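Local structure of titin (Homo sapiens, 2A38) at residues V15-G20 with L95-E100; P52-S57 with L65-V70; Q120-V125 with S160-E165; K136-G141 with T173-A178. The protein is the giant elastic filament protein of striated muscle, whose amino-terminal pair of immunoglobulin domains probably helps to anchor it at the Z-disc. All blocks are in the same frame, centred on the assembly; numbering follows the deposited sequence.

Contact 1 (V15-G20 with L95-E100)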
loop_
_atom_site.group_PDB
_atom_site.type_symbol
_atom_site.label_atom_id
_atom_site.label_comp_id
_atom_site.label_asym_id
_atom_site.label_seq_id
_atom_site.Cartn_x
_atom_site.Cartn_y
_atom_site.Cartn_z
ATOM N N VAL A 15 -16.871 -3.128 -9.194
ATOM C CA VAL A 15 -15.946 -3.867 -8.355
ATOM C C VAL A 15 -15.416 -3.090 -7.147
ATOM O O VAL A 15 -15.138 -1.891 -7.221
ATOM C CB VAL A 15 -14.751 -4.373 -9.195
ATOM C CG1 VAL A 15 -13.968 -3.200 -9.739
ATOM C CG2 VAL A 15 -13.866 -5.273 -8.357
ATOM N N VAL A 16 -15.312 -3.791 -6.024
ATOM C CA VAL A 16 -14.783 -3.214 -4.797
ATOM C C VAL A 16 -13.384 -3.786 -4.663
ATOM O O VAL A 16 -13.207 -4.989 -4.473
ATOM C CB VAL A 16 -15.597 -3.622 -3.558
ATOM C CG1 VAL A 16 -14.978 -3.005 -2.308
ATOM C CG2 VAL A 16 -17.033 -3.169 -3.715
ATOM N N VAL A 17 -12.390 -2.920 -4.785
ATOM C CA VAL A 17 -11.014 -3.356 -4.690
ATOM C C VAL A 17 -10.316 -2.756 -3.470
ATOM O O VAL A 17 -10.639 -1.655 -3.018
ATOM C CB VAL A 17 -10.234 -2.993 -5.982
ATOM C CG1 VAL A 17 -10.086 -1.486 -6.103
ATOM C CG2 VAL A 17 -8.879 -3.670 -5.979
ATOM N N LEU A 18 -9.358 -3.510 -2.945
ATOM C CA LEU A 18 -8.576 -3.119 -1.780
ATOM C C LEU A 18 -7.412 -2.233 -2.213
ATOM O O LEU A 18 -6.673 -2.589 -3.128
ATOM C CB LEU A 18 -8.039 -4.381 -1.109
ATOM C CG LEU A 18 -7.417 -4.276 0.277
ATOM C CD1 LEU A 18 -8.468 -3.814 1.290
ATOM C CD2 LEU A 18 -6.867 -5.641 0.658
ATOM N N GLU A 19 -7.248 -1.081 -1.567
ATOM C CA GLU A 19 -6.154 -0.177 -1.907
ATOM C C GLU A 19 -4.867 -0.919 -2.218
ATOM O O GLU A 19 -4.534 -1.905 -1.561
ATOM C CB GLU A 19 -5.847 0.762 -0.758
ATOM C CG GLU A 19 -6.658 2.009 -0.697
ATOM C CD GLU A 19 -5.931 3.066 0.097
ATOM O OE1 GLU A 19 -4.973 3.659 -0.454
ATOM O OE2 GLU A 19 -6.297 3.282 1.278
ATOM N N GLY A 20 -4.132 -0.432 -3.208
ATOM C CA GLY A 20 -2.879 -1.066 -3.559
ATOM C C GLY A 20 -3.021 -2.348 -4.351
ATOM O O GLY A 20 -2.055 -2.792 -4.966
ATOM N N LEU A 95 -16.199 1.821 -9.519
ATOM C CA LEU A 95 -15.046 1.253 -8.833
ATOM C C LEU A 95 -15.036 1.781 -7.394
ATOM O O LEU A 95 -14.974 2.988 -7.169
ATOM C CB LEU A 95 -13.747 1.649 -9.542
ATOM C CG LEU A 95 -12.445 1.307 -8.801
ATOM C CD1 LEU A 95 -12.342 -0.191 -8.599
ATOM C CD2 LEU A 95 -11.249 1.817 -9.586
ATOM N N LEU A 96 -15.122 0.871 -6.430
ATOM C CA LEU A 96 -15.110 1.243 -5.019
ATOM C C LEU A 96 -13.822 0.736 -4.392
ATOM O O LEU A 96 -13.556 -0.465 -4.393
ATOM C CB LEU A 96 -16.312 0.632 -4.303
ATOM C CG LEU A 96 -16.316 0.791 -2.782
ATOM C CD1 LEU A 96 -16.190 2.268 -2.423
ATOM C CD2 LEU A 96 -17.595 0.186 -2.200
ATOM N N VAL A 97 -13.018 1.650 -3.863
ATOM C CA VAL A 97 -11.745 1.272 -3.260
ATOM C C VAL A 97 -11.830 1.173 -1.738
ATOM O O VAL A 97 -12.188 2.137 -1.061
ATOM C CB VAL A 97 -10.641 2.278 -3.642
ATOM C CG1 VAL A 97 -9.306 1.840 -3.063
ATOM C CG2 VAL A 97 -10.561 2.392 -5.154
ATOM N N LYS A 98 -11.493 -0.004 -1.215
ATOM C CA LYS A 98 -11.522 -0.260 0.224
ATOM C C LYS A 98 -10.178 0.071 0.869
ATOM O O LYS A 98 -9.132 -0.399 0.423
ATOM C CB LYS A 98 -11.882 -1.731 0.487
ATOM C CG LYS A 98 -11.832 -2.145 1.953
ATOM C CD LYS A 98 -12.715 -1.242 2.815
ATOM C CE LYS A 98 -12.412 -1.413 4.301
ATOM N NZ LYS A 98 -13.093 -0.379 5.135
ATOM N N ALA A 99 -10.217 0.888 1.918
ATOM C CA ALA A 99 -9.008 1.290 2.639
ATOM C C ALA A 99 -8.242 0.075 3.154
ATOM O O ALA A 99 -8.824 -0.862 3.704
ATOM C CB ALA A 99 -9.373 2.203 3.799
ATOM N N GLU A 100 -6.929 0.102 2.968
ATOM C CA GLU A 100 -6.062 -0.987 3.392
ATOM C C GLU A 100 -5.466 -0.721 4.770
ATOM O O GLU A 100 -5.132 0.416 5.104
ATOM C CB GLU A 100 -4.937 -1.168 2.368
ATOM C CG GLU A 100 -3.840 -2.132 2.781
ATOM C CD GLU A 100 -2.638 -2.079 1.843
ATOM O OE1 GLU A 100 -2.188 -0.954 1.510
ATOM O OE2 GLU A 100 -2.137 -3.159 1.449
#
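Val15 to Leu18 run parallel to Leu95 to Lys98 in the A'-G strand pairing of the first I-set immunoglobulin domain. The bonds alternate as parallel strands require: Val15 O accepts Leu96 N, Val17 N reaches Leu96 O at 2.7 Å, Val17 O takes Lys98 N, and Glu19 N meets Lys98 O at 2.8 Å, almost straight (176°). On the inward side Leu95 CD1 approaches both Val15 CG1 and Val17 CG1, each at 3.6 Å. Both valines hold CG1 between their own backbone N and carbonyl carbon (chi1 64° and 68°), which brings that branch to the leucine and leaves CG2 anti to N. Val15 and Leu95 also rest on Phe25 of strand 23-32. Val16 and Leu96 lie side by side on the outer face, with CG2 of Val16 3.7 Å from CD2 of Leu96. The Glu19 side chain crosses Val97 at about a right angle, its CG 3.6 Å from Val97 CG1, and its carboxylate forms a weak, long ion pair with Lys72. The backbone thus supplies the directional bonds between these strands, whereas the side chains add mainly apolar packing, Val17 and Leu95 turned to the interior and Val16 and Leu96 to the outside.

Contact 2 (P52-S57 with L65-V70)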
loop_
_atom_site.group_PDB
_atom_site.type_symbol
_atom_site.label_atom_id
_atom_site.label_comp_id
_atom_site.label_asym_id
_atom_site.label_seq_id
_atom_site.Cartn_x
_atom_site.Cartn_y
_atom_site.Cartn_z
ATOM N N PRO A 52 -1.938 7.479 -14.832
ATOM C CA PRO A 52 -0.649 6.808 -15.040
ATOM C C PRO A 52 -0.609 5.358 -14.560
ATOM O O PRO A 52 -1.195 5.016 -13.535
ATOM C CB PRO A 52 0.328 7.706 -14.282
ATOM C CG PRO A 52 -0.526 8.259 -13.175
ATOM C CD PRO A 52 -1.796 8.609 -13.896
ATOM N N GLY A 53 0.090 4.510 -15.310
ATOM C CA GLY A 53 0.186 3.108 -14.950
ATOM C C GLY A 53 -0.991 2.310 -15.477
ATOM O O GLY A 53 -0.977 1.079 -15.451
ATOM N N VAL A 54 -2.014 3.010 -15.964
ATOM C CA VAL A 54 -3.208 2.358 -16.492
ATOM C C VAL A 54 -2.903 1.582 -17.767
ATOM O O VAL A 54 -2.334 2.119 -18.720
ATOM C CB VAL A 54 -4.339 3.380 -16.791
ATOM C CG1 VAL A 54 -4.033 4.169 -18.063
ATOM C CG2 VAL A 54 -5.663 2.659 -16.908
ATOM N N GLN A 55 -3.282 0.311 -17.776
ATOM C CA GLN A 55 -3.050 -0.542 -18.928
ATOM C C GLN A 55 -4.376 -0.756 -19.645
ATOM O O GLN A 55 -5.299 -1.344 -19.090
ATOM C CB GLN A 55 -2.484 -1.886 -18.473
ATOM C CG GLN A 55 -1.398 -1.775 -17.412
ATOM C CD GLN A 55 -0.806 -3.121 -17.034
ATOM O OE1 GLN A 55 -1.531 -4.066 -16.707
ATOM N NE2 GLN A 55 0.519 -3.216 -17.075
ATOM N N ILE A 56 -4.468 -0.270 -20.876
ATOM C CA ILE A 56 -5.685 -0.419 -21.656
ATOM C C ILE A 56 -5.435 -1.303 -22.866
ATOM O O ILE A 56 -4.434 -1.145 -23.565
ATOM C CB ILE A 56 -6.205 0.949 -22.131
ATOM C CG1 ILE A 56 -6.634 1.780 -20.916
ATOM C CG2 ILE A 56 -7.354 0.761 -23.104
ATOM C CD1 ILE A 56 -6.978 3.211 -21.234
ATOM N N SER A 57 -6.345 -2.239 -23.109
ATOM C CA SER A 57 -6.210 -3.135 -24.248
ATOM C C SER A 57 -7.563 -3.503 -24.842
ATOM O O SER A 57 -8.579 -3.456 -24.152
ATOM C CB SER A 57 -5.469 -4.411 -23.830
ATOM O OG SER A 57 -6.228 -5.159 -22.900
ATOM N N LEU A 65 -9.227 -2.814 -18.976
ATOM C CA LEU A 65 -8.592 -1.649 -18.377
ATOM C C LEU A 65 -8.074 -2.104 -17.021
ATOM O O LEU A 65 -8.854 -2.461 -16.143
ATOM C CB LEU A 65 -9.597 -0.512 -18.191
ATOM C CG LEU A 65 -9.000 0.787 -17.644
ATOM C CD1 LEU A 65 -9.866 1.960 -18.048
ATOM C CD2 LEU A 65 -8.869 0.701 -16.136
ATOM N N THR A 66 -6.760 -2.095 -16.850
ATOM C CA THR A 66 -6.172 -2.534 -15.593
ATOM C C THR A 66 -5.372 -1.451 -14.895
ATOM O O THR A 66 -4.551 -0.777 -15.514
ATOM C CB THR A 66 -5.239 -3.745 -15.806
ATOM O OG1 THR A 66 -5.998 -4.854 -16.309
ATOM C CG2 THR A 66 -4.573 -4.147 -14.494
ATOM N N ILE A 67 -5.633 -1.281 -13.605
ATOM C CA ILE A 67 -4.899 -0.318 -12.799
ATOM C C ILE A 67 -4.050 -1.174 -11.866
ATOM O O ILE A 67 -4.587 -1.870 -11.007
ATOM C CB ILE A 67 -5.833 0.565 -11.958
ATOM C CG1 ILE A 67 -6.838 1.274 -12.867
ATOM C CG2 ILE A 67 -5.013 1.589 -11.184
ATOM C CD1 ILE A 67 -7.816 2.161 -12.131
ATOM N N PRO A 68 -2.715 -1.164 -12.053
ATOM C CA PRO A 68 -1.775 -1.940 -11.232
ATOM C C PRO A 68 -1.972 -1.738 -9.726
ATOM O O PRO A 68 -2.495 -2.616 -9.040
ATOM C CB PRO A 68 -0.418 -1.449 -11.724
ATOM C CG PRO A 68 -0.677 -1.206 -13.180
ATOM C CD PRO A 68 -1.997 -0.463 -13.134
ATOM N N ALA A 69 -1.549 -0.588 -9.213
ATOM C CA ALA A 69 -1.710 -0.292 -7.792
ATOM C C ALA A 69 -2.848 0.706 -7.652
ATOM O O ALA A 69 -2.675 1.898 -7.908
ATOM C CB ALA A 69 -0.425 0.295 -7.225
ATOM N N VAL A 70 -4.017 0.222 -7.252
ATOM C CA VAL A 70 -5.175 1.094 -7.108
ATOM C C VAL A 70 -5.086 2.027 -5.911
ATOM O O VAL A 70 -4.672 1.627 -4.827
ATOM C CB VAL A 70 -6.464 0.278 -6.984
ATOM C CG1 VAL A 70 -7.666 1.210 -6.898
ATOM C CG2 VAL A 70 -6.597 -0.639 -8.173
#
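Gln55 and Thr66 face each other as a hydrogen-bonded antiparallel pair in the D-E hairpin of the first immunoglobulin domain. Gln55 N donates to Thr66 O and Thr66 N to Gln55 O, each at 2.8 Å and each in the plane of the accepting carbonyl, so each residue is held to the other through both its N-H and its C=O. The Gln55 side chain then runs alongside its partner. CB lies 3.8 Å from Thr66 O, and CG stays equally close to the same oxygen because chi1 (-44°) places it beside the Gln55 backbone N, anti to the carbonyl carbon. CD passes loosely by CG of Pro68, after which OE1 turns to the threonine and meets its CB and its CG2, the latter at 3.8 Å; the two side chains point the same way, and Thr66 also touches Thr24 on strand 23-32.

The other face of the hairpin is apolar. Leu65 lies beside Ile56, its non-hydrogen-bonded partner, and sends CD2 obliquely to Val54 CG2 at 3.8 Å. Leu65 and Ile56 both pack against Trp39 of strand 36-41 in the opposing sheet, which ties the hairpin to the interior of the sandwich. Before the strand begins, Gly53 has a positive phi (85°) at which a side chain would jam against the carbonyl of Pro52. Its own carbonyl turns to the proline ring that follows the partner strand at the same end, with Gly53 O 3.0 Å from Pro68 CD and slightly farther from Pro68 CG.

Contact 3 (Q120-V125 with S160-E165)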
loop_
_atom_site.group_PDB
_atom_site.type_symbol
_atom_site.label_atom_id
_atom_site.label_comp_id
_atom_site.label_asym_id
_atom_site.label_seq_id
_atom_site.Cartn_x
_atom_site.Cartn_y
_atom_site.Cartn_z
ATOM N N GLN A 120 30.166 1.085 22.552
ATOM C CA GLN A 120 29.142 1.826 21.828
ATOM C C GLN A 120 28.124 0.753 21.446
ATOM O O GLN A 120 28.493 -0.274 20.869
ATOM C CB GLN A 120 29.706 2.455 20.559
ATOM C CG GLN A 120 28.646 3.045 19.644
ATOM C CD GLN A 120 29.167 3.320 18.231
ATOM O OE1 GLN A 120 29.830 4.335 17.978
ATOM N NE2 GLN A 120 28.878 2.403 17.306
ATOM N N VAL A 121 26.854 0.983 21.771
ATOM C CA VAL A 121 25.798 0.012 21.485
ATOM C C VAL A 121 24.656 0.611 20.679
ATOM O O VAL A 121 24.253 1.753 20.906
ATOM C CB VAL A 121 25.202 -0.551 22.798
ATOM C CG1 VAL A 121 23.950 -1.342 22.516
ATOM C CG2 VAL A 121 26.219 -1.421 23.490
ATOM N N ARG A 122 24.139 -0.167 19.734
ATOM C CA ARG A 122 23.012 0.275 18.923
ATOM C C ARG A 122 21.964 -0.821 18.862
ATOM O O ARG A 122 22.261 -1.959 18.500
ATOM C CB ARG A 122 23.458 0.643 17.505
ATOM C CG ARG A 122 22.341 1.176 16.615
ATOM C CD ARG A 122 22.830 2.378 15.835
ATOM N NE ARG A 122 24.221 2.180 15.433
ATOM C CZ ARG A 122 25.063 3.154 15.098
ATOM N NH1 ARG A 122 26.309 2.854 14.755
ATOM N NH2 ARG A 122 24.669 4.423 15.109
ATOM N N LEU A 123 20.745 -0.474 19.261
ATOM C CA LEU A 123 19.626 -1.403 19.233
ATOM C C LEU A 123 18.676 -0.875 18.149
ATOM O O LEU A 123 18.214 0.260 18.232
ATOM C CB LEU A 123 18.924 -1.411 20.594
ATOM C CG LEU A 123 19.823 -1.689 21.800
ATOM C CD1 LEU A 123 19.062 -1.486 23.100
ATOM C CD2 LEU A 123 20.351 -3.100 21.700
ATOM N N GLN A 124 18.396 -1.688 17.133
ATOM C CA GLN A 124 17.509 -1.268 16.051
ATOM C C GLN A 124 16.304 -2.154 15.823
ATOM O O GLN A 124 16.311 -3.338 16.145
ATOM C CB GLN A 124 18.247 -1.215 14.717
ATOM C CG GLN A 124 19.392 -0.259 14.630
ATOM C CD GLN A 124 19.777 -0.007 13.187
ATOM O OE1 GLN A 124 19.659 -0.898 12.340
ATOM N NE2 GLN A 124 20.248 1.202 12.899
ATOM N N VAL A 125 15.286 -1.554 15.214
ATOM C CA VAL A 125 14.059 -2.234 14.849
ATOM C C VAL A 125 13.569 -1.622 13.535
ATOM O O VAL A 125 13.850 -0.462 13.226
ATOM C CB VAL A 125 12.943 -2.040 15.911
ATOM C CG1 VAL A 125 13.361 -2.635 17.241
ATOM C CG2 VAL A 125 12.624 -0.553 16.070
ATOM N N SER A 160 16.324 3.483 15.736
ATOM C CA SER A 160 17.506 3.032 16.437
ATOM C C SER A 160 17.668 3.731 17.767
ATOM O O SER A 160 17.261 4.880 17.934
ATOM C CB SER A 160 18.749 3.303 15.590
ATOM O OG SER A 160 18.584 2.796 14.274
ATOM N N LEU A 161 18.250 3.009 18.712
ATOM C CA LEU A 161 18.554 3.538 20.024
ATOM C C LEU A 161 20.059 3.344 20.129
ATOM O O LEU A 161 20.550 2.219 20.184
ATOM C CB LEU A 161 17.859 2.756 21.138
ATOM C CG LEU A 161 18.408 3.135 22.520
ATOM C CD1 LEU A 161 18.276 4.632 22.732
ATOM C CD2 LEU A 161 17.667 2.381 23.608
ATOM N N LEU A 162 20.786 4.450 20.122
ATOM C CA LEU A 162 22.228 4.398 20.218
ATOM C C LEU A 162 22.687 4.804 21.607
ATOM O O LEU A 162 22.297 5.855 22.118
ATOM C CB LEU A 162 22.861 5.327 19.184
ATOM C CG LEU A 162 24.371 5.533 19.342
ATOM C CD1 LEU A 162 25.104 4.234 19.010
ATOM C CD2 LEU A 162 24.830 6.655 18.445
ATOM N N ILE A 163 23.492 3.944 22.222
ATOM C CA ILE A 163 24.065 4.219 23.532
ATOM C C ILE A 163 25.539 4.367 23.177
ATOM O O ILE A 163 26.222 3.385 22.880
ATOM C CB ILE A 163 23.831 3.043 24.502
ATOM C CG1 ILE A 163 22.333 2.727 24.564
ATOM C CG2 ILE A 163 24.317 3.399 25.892
ATOM C CD1 ILE A 163 21.998 1.534 25.417
ATOM N N ALA A 164 26.001 5.612 23.158
ATOM C CA ALA A 164 27.368 5.942 22.786
ATOM C C ALA A 164 28.437 5.302 23.667
ATOM O O ALA A 164 29.476 4.848 23.170
ATOM C CB ALA A 164 27.535 7.457 22.771
ATOM N N GLU A 165 28.188 5.289 24.972
ATOM C CA GLU A 165 29.103 4.705 25.944
ATOM C C GLU A 165 28.258 3.962 26.959
ATOM O O GLU A 165 27.663 4.575 27.843
ATOM C CB GLU A 165 29.884 5.788 26.673
ATOM C CG GLU A 165 31.039 6.359 25.922
ATOM C CD GLU A 165 31.733 7.439 26.720
ATOM O OE1 GLU A 165 32.283 7.133 27.803
ATOM O OE2 GLU A 165 31.717 8.600 26.265
#
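Gln120 opens the pairing of strands 119-130 and 158-166 by laying its CG obliquely against Leu162 CD1 at 3.8 Å, while its CA points a hydrogen at Ala164 O. Val121 follows as a hydrogen-bonded antiparallel partner of Ile163, N to O and O to N both at 2.7 Å. Its carbonyl is also approached by Leu162 CD1. Arg122, on the outer face, bends at chi2 and chi3 and carries its guanidinium across Leu162, whose CD1 lies 3.8 Å above one face of that group, toward the rim. Leu123 bonds to Leu161 in the same double fashion and runs beside it, CD1 to CD2 4.1 Å. Gln124 brings NE2 within 2.7 Å of Ser160 OG, but the angle at hydrogen is only 117° and the bond is weak; Gln124 CG, beside the backbone N (chi1 -61°), also touches this oxygen. With a leucine at Gln124, the hydroxyl of the buried Ser160 would probably lose the amide as a polar neighbour. The inward residues Leu123, Leu161 and Ile163 meet Tyr174 of the opposing sheet. Such central B-E pairing, one face apolar and turned to the other sheet, is typical of the immunoglobulin sandwich.

Contact 4 (K136-G141 with T173-A178)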
loop_
_atom_site.group_PDB
_atom_site.type_symbol
_atom_site.label_atom_id
_atom_site.label_comp_id
_atom_site.label_asym_id
_atom_site.label_seq_id
_atom_site.Cartn_x
_atom_site.Cartn_y
_atom_site.Cartn_z
ATOM N N LYS A 136 7.589 3.767 20.260
ATOM C CA LYS A 136 8.223 4.318 21.455
ATOM C C LYS A 136 9.134 3.281 22.090
ATOM O O LYS A 136 8.844 2.095 22.054
ATOM C CB LYS A 136 7.167 4.791 22.450
ATOM C CG LYS A 136 6.390 5.990 21.936
ATOM C CD LYS A 136 5.369 6.489 22.938
ATOM C CE LYS A 136 4.697 7.767 22.422
ATOM N NZ LYS A 136 3.597 8.241 23.319
ATOM N N PHE A 137 10.241 3.739 22.657
ATOM C CA PHE A 137 11.216 2.851 23.280
ATOM C C PHE A 137 11.144 2.933 24.788
ATOM O O PHE A 137 10.960 4.012 25.351
ATOM C CB PHE A 137 12.630 3.214 22.828
ATOM C CG PHE A 137 12.855 3.069 21.352
ATOM C CD1 PHE A 137 12.232 3.930 20.444
ATOM C CD2 PHE A 137 13.685 2.062 20.862
ATOM C CE1 PHE A 137 12.434 3.786 19.067
ATOM C CE2 PHE A 137 13.894 1.908 19.487
ATOM C CZ PHE A 137 13.268 2.771 18.591
ATOM N N TYR A 138 11.316 1.794 25.440
ATOM C CA TYR A 138 11.260 1.727 26.891
ATOM C C TYR A 138 12.423 0.962 27.495
ATOM O O TYR A 138 12.973 0.052 26.879
ATOM C CB TYR A 138 9.971 1.047 27.323
ATOM C CG TYR A 138 8.731 1.731 26.820
ATOM C CD1 TYR A 138 8.082 2.687 27.593
ATOM C CD2 TYR A 138 8.219 1.441 25.559
ATOM C CE1 TYR A 138 6.950 3.342 27.121
ATOM C CE2 TYR A 138 7.094 2.085 25.077
ATOM C CZ TYR A 138 6.460 3.035 25.862
ATOM O OH TYR A 138 5.335 3.671 25.393
ATOM N N ARG A 139 12.799 1.353 28.705
ATOM C CA ARG A 139 13.846 0.669 29.440
ATOM C C ARG A 139 13.163 0.294 30.741
ATOM O O ARG A 139 12.767 1.167 31.510
ATOM C CB ARG A 139 15.028 1.581 29.744
ATOM C CG ARG A 139 16.147 0.817 30.441
ATOM C CD ARG A 139 17.028 1.712 31.282
ATOM N NE ARG A 139 17.905 0.914 32.131
ATOM C CZ ARG A 139 18.593 1.398 33.161
ATOM N NH1 ARG A 139 18.501 2.688 33.472
ATOM N NH2 ARG A 139 19.372 0.595 33.878
ATOM N N ASP A 140 13.007 -1.001 30.979
ATOM C CA ASP A 140 12.335 -1.482 32.183
ATOM C C ASP A 140 10.984 -0.780 32.369
ATOM O O ASP A 140 10.623 -0.391 33.482
ATOM C CB ASP A 140 13.210 -1.260 33.430
ATOM C CG ASP A 140 14.469 -2.140 33.448
ATOM O OD1 ASP A 140 14.384 -3.354 33.122
ATOM O OD2 ASP A 140 15.547 -1.609 33.809
ATOM N N GLY A 141 10.252 -0.600 31.273
ATOM C CA GLY A 141 8.941 0.024 31.351
ATOM C C GLY A 141 8.843 1.540 31.372
ATOM O O GLY A 141 7.740 2.080 31.322
ATOM N N THR A 173 16.112 -4.300 30.758
ATOM C CA THR A 173 15.227 -4.802 29.721
ATOM C C THR A 173 14.808 -3.663 28.811
ATOM O O THR A 173 14.192 -2.697 29.257
ATOM C CB THR A 173 13.977 -5.439 30.330
ATOM O OG1 THR A 173 14.355 -6.606 31.070
ATOM C CG2 THR A 173 13.003 -5.836 29.245
ATOM N N TYR A 174 15.167 -3.773 27.536
ATOM C CA TYR A 174 14.814 -2.750 26.572
ATOM C C TYR A 174 13.703 -3.256 25.690
ATOM O O TYR A 174 13.727 -4.401 25.253
ATOM C CB TYR A 174 16.022 -2.362 25.720
ATOM C CG TYR A 174 17.010 -1.509 26.476
ATOM C CD1 TYR A 174 17.858 -2.068 27.434
ATOM C CD2 TYR A 174 17.056 -0.131 26.280
ATOM C CE1 TYR A 174 18.722 -1.278 28.178
ATOM C CE2 TYR A 174 17.913 0.668 27.018
ATOM C CZ TYR A 174 18.743 0.090 27.966
ATOM O OH TYR A 174 19.585 0.883 28.706
ATOM N N SER A 175 12.717 -2.404 25.441
ATOM C CA SER A 175 11.598 -2.789 24.598
ATOM C C SER A 175 11.117 -1.648 23.712
ATOM O O SER A 175 11.396 -0.472 23.956
ATOM C CB SER A 175 10.441 -3.258 25.464
ATOM O OG SER A 175 10.099 -2.254 26.399
ATOM N N VAL A 176 10.402 -2.010 22.663
ATOM C CA VAL A 176 9.846 -1.022 21.769
ATOM C C VAL A 176 8.405 -1.426 21.565
ATOM O O VAL A 176 8.090 -2.603 21.393
ATOM C CB VAL A 176 10.584 -0.974 20.418
ATOM C CG1 VAL A 176 10.777 -2.364 19.893
ATOM C CG2 VAL A 176 9.795 -0.141 19.427
ATOM N N ASN A 177 7.534 -0.433 21.626
ATOM C CA ASN A 177 6.111 -0.630 21.458
ATOM C C ASN A 177 5.660 0.106 20.201
ATOM O O ASN A 177 5.960 1.291 20.036
ATOM C CB ASN A 177 5.395 -0.062 22.667
ATOM C CG ASN A 177 4.231 -0.885 23.065
ATOM O OD1 ASN A 177 3.152 -0.773 22.491
ATOM N ND2 ASN A 177 4.438 -1.750 24.050
ATOM N N ALA A 178 4.952 -0.589 19.317
ATOM C CA ALA A 178 4.464 0.027 18.082
ATOM C C ALA A 178 2.956 -0.142 17.995
ATOM O O ALA A 178 2.447 -1.244 18.131
ATOM C CB ALA A 178 5.143 -0.610 16.871
HETATM O O HOH W 1 16.035 -6.025 33.634
HETATM O O HOH W 2 11.142 -2.232 28.803
#
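Lys136 to Arg139 lie antiparallel to Thr173 to Ala178, the axes of these short strands coming within 4.6 Å at 157°, forming the C-F pairing of the second immunoglobulin domain. Lys136 with Asn177 and Tyr138 with Ser175 each exchange two backbone bonds. Asp140, at positive phi, still gives its N to Thr173 O at 2.7 Å. On the outer face of the sheet, Tyr138 brings CE2 to Asn177 CB at 3.6 Å, its ring nearly perpendicular to the amide. On the inward face the extended Arg139 chain, CG anti to N (chi1 -177°), runs over Tyr174: CG sits 4.0 Å from the ring centroid, a CH-pi contact over the face. The guanidinium continues past the ring to Ser171 O. Tyr174 OH is bonded to Asp170 O, four residues earlier, the tyrosine corner of Greek-key sandwiches. A leucine replacing Tyr174 would probably leave the Asp170 carbonyl without this partner and the arginine methylene without its aromatic seat. Asp140 closes the end of the pairing: OD1 takes Thr173 N at 3.1 Å from above the carboxylate plane, and a water donates both to this oxygen and to Thr173 OG1, which also bonds Glu190. A second water accepts from Gly141 N, donates to Thr173 O and lies 2.6 Å from Ser175 OG.

How the contacts relate
The four contacts form two pairs, one in each immunoglobulin domain. In the first domain contacts 1 and 2 have centres 14 Å apart and meet at Val70, whose CG1 lies 3.7 Å from Val17 CG1, while Gly20 N probably bonds to Val70 O at 2.7 Å. Contacts 3 and 4, whose centres are 13 Å apart, belong to the two facing sheets of the second domain: Tyr174 CD2 packs on Leu161 CD2, and Val176 CG1 on Val125 CG1. No contact of one domain touches a contact of the other; contacts 1 and 4 come nearest, about 15 Å between closest atoms. The cadmium ion, bound by Glu26 and His28, lies about 14 Å from the side chain of Val15 and about 12 Å from that of Thr66.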